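Carbohydrate kinase, FGGY (Novosphingobium aromaticivorans, PDB 3H6E) probably acts as a sugar kinase of the FGGY family, transferring phosphate from ATP to a carbohydrate that has not been established. Local coordinates at residues Gln111-Ala116 with Ala189-Trp194; Trp152-Ala157 with Val168-Cys173; Asp176-Gln181 with Val284-His289; Val271-Leu276 with Pro292-Arg297. All coordinates share one frame; numbering follows the deposited sequence.

How the contacts relate
Contacts 1 and 2 both lie in the N-terminal domain, with centres about 19 Å apart and without touching; along the chain, both segments of contact 2 fall between the two of contact 1. Contact 3 joins this domain to the C-terminal one, bringing strand 178-179 against edge strand 282-286 of the seven-stranded sheet. Its centre is about 14 Å from that of contact 1, to which Arg112 and Asp176 link it by a salt bridge, and about 12 Å from that of contact 2. Contact 4, centred about 10 Å from contact 3, packs residues 271-276 on strand 292-298, the sheet neighbour of strand 282-286. The series thus runs from the N-terminal surface into the C-terminal sheet.

Contact 1: residues Gln111-Ala116 with Ala189-Trp194; sequences QRDPFA and AKRLGW
Gln111 reaches across to Arg191 and Leu192 at the C-terminal end of helix 187-191. Its CG stands anti to the backbone N (chi1 152°), and a bend at chi2 brings the amide beside both residues. Gln111 and Arg191 run alongside each other, pointing opposite ways: Gln111 CG comes to 3.1 Å from Arg191 NH2, and CD lies at the edge of the guanidinium, in its plane. The amide itself stands almost perpendicular to the guanidinium, the planes 86° apart. Arg191, bent at chi3, also swings NH1 to 4.3 Å from Asp113 OD1. This pairing of opposite charges is too long for a salt bridge, and Asp113 uses OD2 to accept a hydrogen bond from Met188 N. Leu192 meets the Gln111 amide from the opposite direction while its CD1 rests 3.5 Å above one face of the Trp194 ring. A Schellman motif at Gly193 ends the helix. With an alanine at Gln111, the Arg191 guanidinium and the Leu192 methyls would probably lose their cover and the arginine would be freer to turn. The chemistry implies a peripheral contact in which an amide and a nearby carboxylate give the arginine polar surroundings while leucine supplies the apolar side.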
loop_
_atom_site.group_PDB
_atom_site.type_symbol
_atom_site.label_atom_id
_atom_site.label_comp_id
_atom_site.label_asym_id
_atom_site.label_seq_id
_atom_site.Cartn_x
_atom_site.Cartn_y
_atom_site.Cartn_z
ATOM N N GLN A 111 22.193 4.846 -13.062
ATOM C CA GLN A 111 21.594 5.339 -14.297
ATOM C C GLN A 111 20.119 5.740 -14.107
ATOM O O GLN A 111 19.439 6.137 -15.053
ATOM C CB GLN A 111 21.799 4.303 -15.415
ATOM C CG GLN A 111 20.766 4.287 -16.511
ATOM C CD GLN A 111 19.558 3.461 -16.137
ATOM O OE1 GLN A 111 19.397 3.062 -14.981
ATOM N NE2 GLN A 111 18.704 3.193 -17.112
ATOM N N ARG A 112 19.647 5.665 -12.864
ATOM C CA ARG A 112 18.280 6.061 -12.521
ATOM C C ARG A 112 18.050 7.575 -12.619
ATOM O O ARG A 112 18.994 8.369 -12.552
ATOM C CB ARG A 112 17.933 5.578 -11.109
ATOM C CG ARG A 112 17.758 4.069 -10.985
ATOM C CD ARG A 112 17.718 3.630 -9.522
ATOM N NE ARG A 112 16.408 3.818 -8.896
ATOM C CZ ARG A 112 16.088 4.821 -8.079
ATOM N NH1 ARG A 112 16.978 5.754 -7.775
ATOM N NH2 ARG A 112 14.869 4.889 -7.558
ATOM N N ASP A 113 16.789 7.967 -12.786
ATOM C CA ASP A 113 16.413 9.378 -12.803
ATOM C C ASP A 113 16.473 9.948 -11.390
ATOM O O ASP A 113 16.521 9.195 -10.426
ATOM C CB ASP A 113 15.002 9.550 -13.369
ATOM C CG ASP A 113 14.956 9.412 -14.869
ATOM O OD1 ASP A 113 15.998 9.617 -15.516
ATOM O OD2 ASP A 113 13.874 9.105 -15.404
ATOM N N PRO A 114 16.472 11.285 -11.264
ATOM C CA PRO A 114 16.525 11.893 -9.930
ATOM C C PRO A 114 15.211 11.660 -9.184
ATOM O O PRO A 114 14.157 11.580 -9.816
ATOM C CB PRO A 114 16.696 13.392 -10.228
ATOM C CG PRO A 114 17.068 13.483 -11.675
ATOM C CD PRO A 114 16.431 12.299 -12.328
ATOM N N PHE A 115 15.274 11.558 -7.862
ATOM C CA PHE A 115 14.078 11.340 -7.058
ATOM C C PHE A 115 13.056 12.459 -7.262
ATOM O O PHE A 115 11.866 12.286 -6.999
ATOM C CB PHE A 115 14.441 11.212 -5.576
ATOM C CG PHE A 115 13.250 11.164 -4.662
ATOM C CD1 PHE A 115 12.756 12.323 -4.085
ATOM C CD2 PHE A 115 12.624 9.960 -4.381
ATOM C CE1 PHE A 115 11.662 12.281 -3.242
ATOM C CE2 PHE A 115 11.530 9.910 -3.544
ATOM C CZ PHE A 115 11.046 11.074 -2.972
ATOM N N ALA A 116 13.526 13.604 -7.742
ATOM C CA ALA A 116 12.663 14.766 -7.910
ATOM C C ALA A 116 11.699 14.643 -9.093
ATOM O O ALA A 116 10.657 15.297 -9.111
ATOM C CB ALA A 116 13.498 16.040 -8.026
ATOM N N ALA A 189 12.703 5.466 -18.361
ATOM C CA ALA A 189 11.921 4.397 -18.975
ATOM C C ALA A 189 11.722 4.636 -20.469
ATOM O O ALA A 189 11.641 3.692 -21.254
ATOM C CB ALA A 189 10.584 4.247 -18.272
ATOM N N LYS A 190 11.634 5.905 -20.855
ATOM C CA LYS A 190 11.510 6.266 -22.263
ATOM C C LYS A 190 12.842 6.033 -22.971
ATOM O O LYS A 190 12.907 5.361 -24.000
ATOM C CB LYS A 190 11.077 7.726 -22.407
ATOM C CG LYS A 190 9.615 7.958 -22.073
ATOM C CD LYS A 190 9.254 9.436 -22.050
ATOM C CE LYS A 190 7.741 9.607 -21.935
ATOM N NZ LYS A 190 7.324 11.025 -21.737
ATOM N N ARG A 191 13.900 6.583 -22.383
ATOM C CA ARG A 191 15.258 6.484 -22.901
ATOM C C ARG A 191 15.654 5.045 -23.255
ATOM O O ARG A 191 16.190 4.783 -24.337
ATOM C CB ARG A 191 16.221 7.027 -21.847
ATOM C CG ARG A 191 17.314 7.915 -22.377
ATOM C CD ARG A 191 18.294 8.248 -21.266
ATOM N NE ARG A 191 18.906 7.044 -20.709
ATOM C CZ ARG A 191 18.785 6.655 -19.446
ATOM N NH1 ARG A 191 18.079 7.381 -18.588
ATOM N NH2 ARG A 191 19.376 5.545 -19.036
ATOM N N LEU A 192 15.394 4.123 -22.330
ATOM C CA LEU A 192 15.788 2.725 -22.482
ATOM C C LEU A 192 14.879 1.957 -23.436
ATOM O O LEU A 192 15.148 0.803 -23.765
ATOM C CB LEU A 192 15.798 2.030 -21.121
ATOM C CG LEU A 192 16.823 2.504 -20.091
ATOM C CD1 LEU A 192 16.534 1.871 -18.740
ATOM C CD2 LEU A 192 18.245 2.191 -20.545
ATOM N N GLY A 193 13.797 2.590 -23.870
ATOM C CA GLY A 193 12.839 1.926 -24.733
ATOM C C GLY A 193 11.855 1.068 -23.956
ATOM O O GLY A 193 11.079 0.317 -24.544
ATOM N N TRP A 194 11.884 1.177 -22.629
ATOM C CA TRP A 194 10.959 0.420 -21.790
ATOM C C TRP A 194 9.525 0.925 -21.932
ATOM O O TRP A 194 8.583 0.134 -22.011
ATOM C CB TRP A 194 11.389 0.461 -20.321
ATOM C CG TRP A 194 12.637 -0.335 -20.030
ATOM C CD1 TRP A 194 13.293 -1.175 -20.883
ATOM C CD2 TRP A 194 13.351 -0.388 -18.786
ATOM N NE1 TRP A 194 14.381 -1.735 -20.253
ATOM C CE2 TRP A 194 14.436 -1.270 -18.965
ATOM C CE3 TRP A 194 13.180 0.227 -17.542
ATOM C CZ2 TRP A 194 15.348 -1.550 -17.949
ATOM C CZ3 TRP A 194 14.084 -0.052 -16.534
ATOM C CH2 TRP A 194 15.156 -0.933 -16.744
#

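Contact 2: residues Trp152-Ala157 with Val168-Cys173; sequences WAQYWA and VTSLGC
Ser170 meets Ala153 and Gln154 where helix 168-171 lies beside helix 152-159, two helices joined by a short connection within the N-terminal part of this actin-like ATPase fold. The backbones come nearest at Ala153 and Ser170, whose CA atoms are 7.7 Å apart, and all three touching residues are buried. Ser170 can be followed outward. Its CB points toward helix 152-159 and faces the end of the Gln154 side chain. From there chi1 of -75° sets OG anti to the carbonyl carbon and beside the backbone N, which directs the hydroxyl at helix 152-159. At its tip OG stands 4.3 Å from Ala153 CB. The end of the Gln154 amide also packs against OG, although which of its atoms is O and which N is uncertain, and no hydrogen bond is made across the contact. Gln154 brings its amide to this point through a bend at chi2, while the methyl of Ala153 is short enough to let the two helices approach. Behind Ala153, the helix turns aromatic side chains to its other flank. Trp156 NE1 sits above one face of the Trp152 ring, offset toward the rim, and Tyr155 CD2 covers the centre of a face of the Trp156 ring. Trp152 NE1 in turn donates to Leu13 O of strand 9-13 in the N-terminal six-stranded sheet, and Ser170 itself also packs on His232 of strand 226-232. Helix 168-171 is closed by the bond from Gly172 N to Val168 O, 2.9 Å long.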
loop_
_atom_site.group_PDB
_atom_site.type_symbol
_atom_site.label_atom_id
_atom_site.label_comp_id
_atom_site.label_asym_id
_atom_site.label_seq_id
_atom_site.Cartn_x
_atom_site.Cartn_y
_atom_site.Cartn_z
ATOM N N TRP A 152 1.268 -6.303 -12.791
ATOM C CA TRP A 152 0.741 -7.540 -12.222
ATOM C C TRP A 152 -0.788 -7.563 -12.164
ATOM O O TRP A 152 -1.421 -8.524 -12.600
ATOM C CB TRP A 152 1.345 -7.738 -10.832
ATOM C CG TRP A 152 0.845 -8.919 -10.046
ATOM C CD1 TRP A 152 0.263 -8.890 -8.812
ATOM C CD2 TRP A 152 0.915 -10.301 -10.422
ATOM N NE1 TRP A 152 -0.037 -10.164 -8.399
ATOM C CE2 TRP A 152 0.351 -11.049 -9.370
ATOM C CE3 TRP A 152 1.395 -10.977 -11.546
ATOM C CZ2 TRP A 152 0.248 -12.436 -9.411
ATOM C CZ3 TRP A 152 1.292 -12.355 -11.585
ATOM C CH2 TRP A 152 0.724 -13.069 -10.525
ATOM N N ALA A 153 -1.379 -6.498 -11.636
ATOM C CA ALA A 153 -2.829 -6.411 -11.526
ATOM C C ALA A 153 -3.504 -6.538 -12.893
ATOM O O ALA A 153 -4.480 -7.275 -13.051
ATOM C CB ALA A 153 -3.226 -5.105 -10.855
ATOM N N GLN A 154 -2.979 -5.811 -13.875
ATOM C CA GLN A 154 -3.548 -5.814 -15.219
ATOM C C GLN A 154 -3.308 -7.140 -15.916
ATOM O O GLN A 154 -4.014 -7.487 -16.864
ATOM C CB GLN A 154 -2.976 -4.667 -16.058
ATOM C CG GLN A 154 -3.556 -3.314 -15.715
ATOM C CD GLN A 154 -3.403 -2.983 -14.245
ATOM O OE1 GLN A 154 -4.389 -2.862 -13.520
ATOM N NE2 GLN A 154 -2.160 -2.861 -13.790
ATOM N N TYR A 155 -2.307 -7.883 -15.453
ATOM C CA TYR A 155 -1.991 -9.158 -16.083
ATOM C C TYR A 155 -3.195 -10.075 -15.997
ATOM O O TYR A 155 -3.494 -10.834 -16.922
ATOM C CB TYR A 155 -0.787 -9.843 -15.435
ATOM C CG TYR A 155 -0.734 -11.301 -15.813
ATOM C CD1 TYR A 155 -0.293 -11.692 -17.068
ATOM C CD2 TYR A 155 -1.176 -12.287 -14.938
ATOM C CE1 TYR A 155 -0.265 -13.023 -17.434
ATOM C CE2 TYR A 155 -1.149 -13.623 -15.294
ATOM C CZ TYR A 155 -0.692 -13.985 -16.544
ATOM O OH TYR A 155 -0.657 -15.310 -16.916
ATOM N N TRP A 156 -3.887 -9.995 -14.873
ATOM C CA TRP A 156 -5.014 -10.867 -14.623
ATOM C C TRP A 156 -6.232 -10.439 -15.425
ATOM O O TRP A 156 -7.065 -11.265 -15.788
ATOM C CB TRP A 156 -5.288 -10.934 -13.122
ATOM C CG TRP A 156 -4.137 -11.557 -12.416
ATOM C CD1 TRP A 156 -3.225 -10.936 -11.612
ATOM C CD2 TRP A 156 -3.728 -12.928 -12.503
ATOM N NE1 TRP A 156 -2.291 -11.842 -11.171
ATOM C CE2 TRP A 156 -2.577 -13.072 -11.705
ATOM C CE3 TRP A 156 -4.233 -14.050 -13.168
ATOM C CZ2 TRP A 156 -1.923 -14.296 -11.551
ATOM C CZ3 TRP A 156 -3.583 -15.260 -13.017
ATOM C CH2 TRP A 156 -2.439 -15.373 -12.216
ATOM N N ALA A 157 -6.317 -9.146 -15.718
ATOM C CA ALA A 157 -7.394 -8.632 -16.558
ATOM C C ALA A 157 -7.181 -9.004 -18.028
ATOM O O ALA A 157 -8.094 -8.892 -18.834
ATOM C CB ALA A 157 -7.540 -7.122 -16.395
ATOM N N VAL A 168 -2.284 3.173 -14.061
ATOM C CA VAL A 168 -1.327 4.138 -13.526
ATOM C C VAL A 168 -0.838 3.882 -12.090
ATOM O O VAL A 168 0.322 4.153 -11.781
ATOM C CB VAL A 168 -1.858 5.588 -13.655
ATOM C CG1 VAL A 168 -2.878 5.885 -12.581
ATOM C CG2 VAL A 168 -0.710 6.577 -13.581
ATOM N N THR A 169 -1.705 3.359 -11.220
ATOM C CA THR A 169 -1.364 3.213 -9.800
ATOM C C THR A 169 -0.268 2.187 -9.525
ATOM O O THR A 169 0.487 2.334 -8.568
ATOM C CB THR A 169 -2.597 2.884 -8.922
ATOM O OG1 THR A 169 -3.092 1.576 -9.239
ATOM C CG2 THR A 169 -3.693 3.914 -9.132
ATOM N N SER A 170 -0.195 1.141 -10.341
ATOM C CA SER A 170 0.885 0.173 -10.211
ATOM C C SER A 170 2.198 0.800 -10.670
ATOM O O SER A 170 3.249 0.537 -10.096
ATOM C CB SER A 170 0.595 -1.097 -11.012
ATOM O OG SER A 170 -0.370 -1.911 -10.370
ATOM N N LEU A 171 2.124 1.633 -11.704
ATOM C CA LEU A 171 3.303 2.315 -12.233
ATOM C C LEU A 171 3.821 3.356 -11.249
ATOM O O LEU A 171 5.015 3.647 -11.210
ATOM C CB LEU A 171 2.991 2.993 -13.571
ATOM C CG LEU A 171 2.485 2.113 -14.714
ATOM C CD1 LEU A 171 1.964 2.969 -15.863
ATOM C CD2 LEU A 171 3.569 1.150 -15.198
ATOM N N GLY A 172 2.920 3.921 -10.456
ATOM C CA GLY A 172 3.301 4.941 -9.496
ATOM C C GLY A 172 3.795 4.378 -8.176
ATOM O O GLY A 172 4.098 5.127 -7.249
ATOM N N CYS A 173 3.880 3.054 -8.090
ATOM C CA CYS A 173 4.306 2.385 -6.862
ATOM C C CYS A 173 5.825 2.186 -6.836
ATOM O O CYS A 173 6.318 1.067 -6.990
ATOM C CB CYS A 173 3.584 1.040 -6.720
ATOM S SG CYS A 173 3.872 0.183 -5.157
#

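Contact 3: residues Asp176-Gln181 with Val284-His289; sequences DLWDPQ and VNVDVH
The indole of Trp178 is the flat group that residues 176-181 offer to Val286, and the puckered ring of Pro180 packs beside it against Val284. One methyl of Val286, CG2, approaches the five-membered end of the indole obliquely, 3.7 Å from Trp178 CD1 and 3.9 Å from NE1, with the two side chains crossing at about a right angle. The same indole meets the ring of Phe185 edge-to-face, and Val168 and Leu171 of helix 168-171 also pack against it. Trp178 gains this position because its CG is anti to the backbone N (chi1 -157°), bringing the CD1-NE1 side of the indole to Val286 CG2. Two residues on, Pro180 lays its ring across Val284: CB comes to 3.5 Å from Val284 CG1 and CG to 3.8 Å from the same methyl. Pro180 CB also lies 4.4 Å from Val286 CG2, touching both valines. Val284 and Val286 alternate with Asn285 along the strand, so both point toward residues 176-181 while Asn285 points away and bonds through its backbone to Val293. No hydrogen bond crosses the contact, and its four touching residues are all buried, making it a purely apolar seam. An outer strand of the C-terminal sheet packed against a short N-terminal hairpin thus forms part of the junction between the two halves of the FGGY kinase, as expected for the bilobed actin-like ATPase fold.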
loop_
_atom_site.group_PDB
_atom_site.type_symbol
_atom_site.label_atom_id
_atom_site.label_comp_id
_atom_site.label_asym_id
_atom_site.label_seq_id
_atom_site.Cartn_x
_atom_site.Cartn_y
_atom_site.Cartn_z
ATOM N N ASP A 176 10.256 3.512 -10.658
ATOM C CA ASP A 176 11.266 4.191 -11.473
ATOM C C ASP A 176 10.781 4.436 -12.903
ATOM O O ASP A 176 11.470 5.081 -13.692
ATOM C CB ASP A 176 12.582 3.404 -11.502
ATOM C CG ASP A 176 13.218 3.285 -10.137
ATOM O OD1 ASP A 176 12.821 4.040 -9.229
ATOM O OD2 ASP A 176 14.120 2.439 -9.970
ATOM N N LEU A 177 9.595 3.926 -13.230
ATOM C CA LEU A 177 9.057 4.045 -14.584
ATOM C C LEU A 177 8.095 5.218 -14.737
ATOM O O LEU A 177 7.577 5.456 -15.826
ATOM C CB LEU A 177 8.328 2.760 -14.992
ATOM C CG LEU A 177 8.953 1.403 -14.660
ATOM C CD1 LEU A 177 8.305 0.330 -15.510
ATOM C CD2 LEU A 177 10.458 1.414 -14.881
ATOM N N TRP A 178 7.853 5.953 -13.657
ATOM C CA TRP A 178 6.808 6.968 -13.683
ATOM C C TRP A 178 7.235 8.369 -13.252
ATOM O O TRP A 178 8.034 8.542 -12.332
ATOM C CB TRP A 178 5.591 6.516 -12.867
ATOM C CG TRP A 178 4.339 7.213 -13.289
ATOM C CD1 TRP A 178 3.560 8.035 -12.532
ATOM C CD2 TRP A 178 3.735 7.167 -14.586
ATOM N NE1 TRP A 178 2.502 8.495 -13.274
ATOM C CE2 TRP A 178 2.588 7.983 -14.540
ATOM C CE3 TRP A 178 4.056 6.519 -15.783
ATOM C CZ2 TRP A 178 1.755 8.162 -15.643
ATOM C CZ3 TRP A 178 3.230 6.697 -16.876
ATOM C CH2 TRP A 178 2.091 7.512 -16.799
ATOM N N ASP A 179 6.679 9.362 -13.937
ATOM C CA ASP A 179 6.856 10.758 -13.579
ATOM C C ASP A 179 5.532 11.263 -13.021
ATOM O O ASP A 179 4.641 11.656 -13.779
ATOM C CB ASP A 179 7.264 11.567 -14.811
ATOM C CG ASP A 179 7.626 13.005 -14.480
ATOM O OD1 ASP A 179 7.148 13.534 -13.453
ATOM O OD2 ASP A 179 8.389 13.610 -15.261
ATOM N N PRO A 180 5.394 11.242 -11.688
ATOM C CA PRO A 180 4.129 11.567 -11.020
ATOM C C PRO A 180 3.608 12.948 -11.394
ATOM O O PRO A 180 2.488 13.060 -11.886
ATOM C CB PRO A 180 4.496 11.517 -9.536
ATOM C CG PRO A 180 5.666 10.604 -9.471
ATOM C CD PRO A 180 6.443 10.865 -10.728
ATOM N N GLN A 181 4.407 13.981 -11.162
ATOM C CA GLN A 181 3.996 15.341 -11.503
ATOM C C GLN A 181 3.596 15.461 -12.971
ATOM O O GLN A 181 2.551 16.032 -13.294
ATOM C CB GLN A 181 5.105 16.345 -11.184
ATOM C CG GLN A 181 5.272 16.625 -9.703
ATOM C CD GLN A 181 4.029 17.227 -9.077
ATOM O OE1 GLN A 181 3.828 17.138 -7.866
ATOM N NE2 GLN A 181 3.185 17.843 -9.899
ATOM N N VAL A 284 6.381 9.145 -3.717
ATOM C CA VAL A 284 5.204 9.636 -4.411
ATOM C C VAL A 284 4.466 8.533 -5.148
ATOM O O VAL A 284 4.974 7.975 -6.116
ATOM C CB VAL A 284 5.545 10.742 -5.418
ATOM C CG1 VAL A 284 4.255 11.318 -6.002
ATOM C CG2 VAL A 284 6.385 11.828 -4.755
ATOM N N ASN A 285 3.266 8.227 -4.672
ATOM C CA ASN A 285 2.373 7.309 -5.352
ATOM C C ASN A 285 1.412 8.090 -6.231
ATOM O O ASN A 285 1.486 9.316 -6.309
ATOM C CB ASN A 285 1.603 6.465 -4.339
ATOM C CG ASN A 285 2.507 5.526 -3.557
ATOM O OD1 ASN A 285 3.275 4.757 -4.142
ATOM N ND2 ASN A 285 2.425 5.586 -2.229
ATOM N N VAL A 286 0.510 7.374 -6.887
ATOM C CA VAL A 286 -0.433 7.976 -7.813
ATOM C C VAL A 286 -1.803 7.366 -7.568
ATOM O O VAL A 286 -1.911 6.164 -7.321
ATOM C CB VAL A 286 -0.010 7.707 -9.271
ATOM C CG1 VAL A 286 -1.117 8.076 -10.223
ATOM C CG2 VAL A 286 1.261 8.478 -9.606
ATOM N N ASP A 287 -2.852 8.184 -7.616
ATOM C CA ASP A 287 -4.203 7.656 -7.441
ATOM C C ASP A 287 -4.782 7.159 -8.762
ATOM O O ASP A 287 -4.171 7.328 -9.819
ATOM C CB ASP A 287 -5.131 8.676 -6.768
ATOM C CG ASP A 287 -5.369 9.917 -7.610
ATOM O OD1 ASP A 287 -5.210 9.867 -8.847
ATOM O OD2 ASP A 287 -5.734 10.953 -7.021
ATOM N N VAL A 288 -5.955 6.539 -8.698
ATOM C CA VAL A 288 -6.570 5.964 -9.891
ATOM C C VAL A 288 -6.819 7.019 -10.964
ATOM O O VAL A 288 -7.063 6.689 -12.124
ATOM C CB VAL A 288 -7.884 5.240 -9.559
ATOM C CG1 VAL A 288 -7.625 4.107 -8.582
ATOM C CG2 VAL A 288 -8.902 6.223 -9.002
ATOM N N HIS A 289 -6.745 8.288 -10.569
ATOM C CA HIS A 289 -6.929 9.402 -11.494
ATOM C C HIS A 289 -5.602 9.923 -12.027
ATOM O O HIS A 289 -5.576 10.845 -12.838
ATOM C CB HIS A 289 -7.682 10.551 -10.817
ATOM C CG HIS A 289 -9.093 10.220 -10.452
ATOM N ND1 HIS A 289 -9.444 9.718 -9.216
ATOM C CD2 HIS A 289 -10.244 10.317 -11.160
ATOM C CE1 HIS A 289 -10.751 9.522 -9.179
ATOM N NE2 HIS A 289 -11.259 9.876 -10.347
#

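Contact 4: residues Val271-Leu276 with Pro292-Arg297; sequences VDTATL and PVPSAR
With CG1 of Val271 anti to the carbonyl carbon (chi1 -59°), CG2 is left between the backbone N and the carbonyl carbon; in Thr273 it is OG1 that takes that place (chi1 46°), leaving CG2 anti to the carbonyl carbon, and both CG2 methyls thereby reach Pro294. Residues 271-276 form a loop with a 3-10 turn, which covers strand 292-298 in the mixed sheet of the C-terminal domain. Val271 CG2 meets Pro294 CG at 3.6 Å, the closest approach here. Thr273 CG2 stands 4.0 Å from the same Pro294 CG, its side chain crossing the proline ring at about a right angle, and 4.4 Å from Pro292 CB. Pro292 and Pro294 turn toward the loop, whereas Val293 between them points away. The hydroxyl of Thr273 lies close to the side-chain amide of Gln181, in the N-terminal part of the chain. The 3-10 turn is tied by Leu276 N to Thr273 O, 2.9 Å. Across the sheet, Val293 and Ser295 pair with strand 282-286, whereas Pro294 and Ala296 bond to strand 261-266. Within the strand Ser295 OG donates to Val293 O at 2.8 Å, tilted 32° out of the carbonyl plane.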
loop_
_atom_site.group_PDB
_atom_site.type_symbol
_atom_site.label_atom_id
_atom_site.label_comp_id
_atom_site.label_asym_id
_atom_site.label_seq_id
_atom_site.Cartn_x
_atom_site.Cartn_y
_atom_site.Cartn_z
ATOM N N VAL A 271 0.400 19.872 -5.161
ATOM C CA VAL A 271 1.538 19.940 -4.254
ATOM C C VAL A 271 2.860 19.790 -5.012
ATOM O O VAL A 271 2.902 19.257 -6.122
ATOM C CB VAL A 271 1.438 18.888 -3.126
ATOM C CG1 VAL A 271 0.165 19.094 -2.327
ATOM C CG2 VAL A 271 1.468 17.491 -3.701
ATOM N N ASP A 272 3.935 20.279 -4.406
ATOM C CA ASP A 272 5.250 20.258 -5.030
ATOM C C ASP A 272 6.040 19.053 -4.543
ATOM O O ASP A 272 6.872 19.170 -3.645
ATOM C CB ASP A 272 6.004 21.549 -4.704
ATOM C CG ASP A 272 7.253 21.726 -5.544
ATOM O OD1 ASP A 272 7.618 20.774 -6.267
ATOM O OD2 ASP A 272 7.866 22.815 -5.482
ATOM N N THR A 273 5.779 17.896 -5.141
ATOM C CA THR A 273 6.404 16.649 -4.703
ATOM C C THR A 273 7.900 16.568 -5.018
ATOM O O THR A 273 8.646 15.876 -4.322
ATOM C CB THR A 273 5.686 15.421 -5.294
ATOM O OG1 THR A 273 5.460 15.627 -6.693
ATOM C CG2 THR A 273 4.352 15.212 -4.603
ATOM N N ALA A 274 8.332 17.277 -6.057
ATOM C CA ALA A 274 9.745 17.311 -6.431
ATOM C C ALA A 274 10.621 17.809 -5.283
ATOM O O ALA A 274 11.837 17.641 -5.297
ATOM C CB ALA A 274 9.944 18.178 -7.660
ATOM N N THR A 275 9.990 18.411 -4.284
ATOM C CA THR A 275 10.709 18.998 -3.162
ATOM C C THR A 275 10.805 18.056 -1.949
ATOM O O THR A 275 11.472 18.369 -0.960
ATOM C CB THR A 275 10.041 20.312 -2.723
ATOM O OG1 THR A 275 11.007 21.153 -2.085
ATOM C CG2 THR A 275 8.887 20.034 -1.764
ATOM N N LEU A 276 10.144 16.903 -2.033
ATOM C CA LEU A 276 10.102 15.948 -0.924
ATOM C C LEU A 276 11.468 15.338 -0.620
ATOM O O LEU A 276 12.257 15.090 -1.524
ATOM C CB LEU A 276 9.086 14.838 -1.208
ATOM C CG LEU A 276 7.608 15.223 -1.139
ATOM C CD1 LEU A 276 6.740 14.148 -1.771
ATOM C CD2 LEU A 276 7.189 15.490 0.304
ATOM N N PRO A 292 -0.885 12.795 -8.115
ATOM C CA PRO A 292 0.151 12.413 -7.147
ATOM C C PRO A 292 -0.388 12.185 -5.733
ATOM O O PRO A 292 -1.229 12.936 -5.238
ATOM C CB PRO A 292 1.110 13.608 -7.174
ATOM C CG PRO A 292 0.936 14.189 -8.537
ATOM C CD PRO A 292 -0.519 14.004 -8.871
ATOM N N VAL A 293 0.115 11.132 -5.099
ATOM C CA VAL A 293 -0.252 10.773 -3.739
ATOM C C VAL A 293 0.986 10.830 -2.856
ATOM O O VAL A 293 1.686 9.829 -2.695
ATOM C CB VAL A 293 -0.834 9.355 -3.686
ATOM C CG1 VAL A 293 -1.055 8.911 -2.242
ATOM C CG2 VAL A 293 -2.120 9.277 -4.498
ATOM N N PRO A 294 1.268 12.013 -2.292
ATOM C CA PRO A 294 2.442 12.188 -1.432
ATOM C C PRO A 294 2.420 11.198 -0.275
ATOM O O PRO A 294 1.385 11.024 0.368
ATOM C CB PRO A 294 2.285 13.622 -0.917
ATOM C CG PRO A 294 1.491 14.310 -1.971
ATOM C CD PRO A 294 0.536 13.272 -2.494
ATOM N N SER A 295 3.558 10.556 -0.021
ATOM C CA SER A 295 3.629 9.500 0.980
ATOM C C SER A 295 4.859 9.618 1.872
ATOM O O SER A 295 5.909 10.078 1.439
ATOM C CB SER A 295 3.624 8.132 0.298
ATOM O OG SER A 295 2.626 8.079 -0.709
ATOM N N ALA A 296 4.714 9.191 3.121
ATOM C CA ALA A 296 5.834 9.123 4.050
ATOM C C ALA A 296 5.643 7.917 4.951
ATOM O O ALA A 296 4.568 7.734 5.520
ATOM C CB ALA A 296 5.920 10.388 4.875
ATOM N N ARG A 297 6.670 7.085 5.074
ATOM C CA ARG A 297 6.588 5.939 5.973
ATOM C C ARG A 297 7.698 5.868 7.016
ATOM O O ARG A 297 8.689 6.601 6.963
ATOM C CB ARG A 297 6.498 4.604 5.209
ATOM C CG ARG A 297 6.797 4.652 3.717
ATOM C CD ARG A 297 8.261 4.914 3.416
ATOM N NE ARG A 297 9.117 3.727 3.496
ATOM C CZ ARG A 297 9.220 2.806 2.537
ATOM N NH1 ARG A 297 8.486 2.909 1.438
ATOM N NH2 ARG A 297 10.042 1.773 2.681
#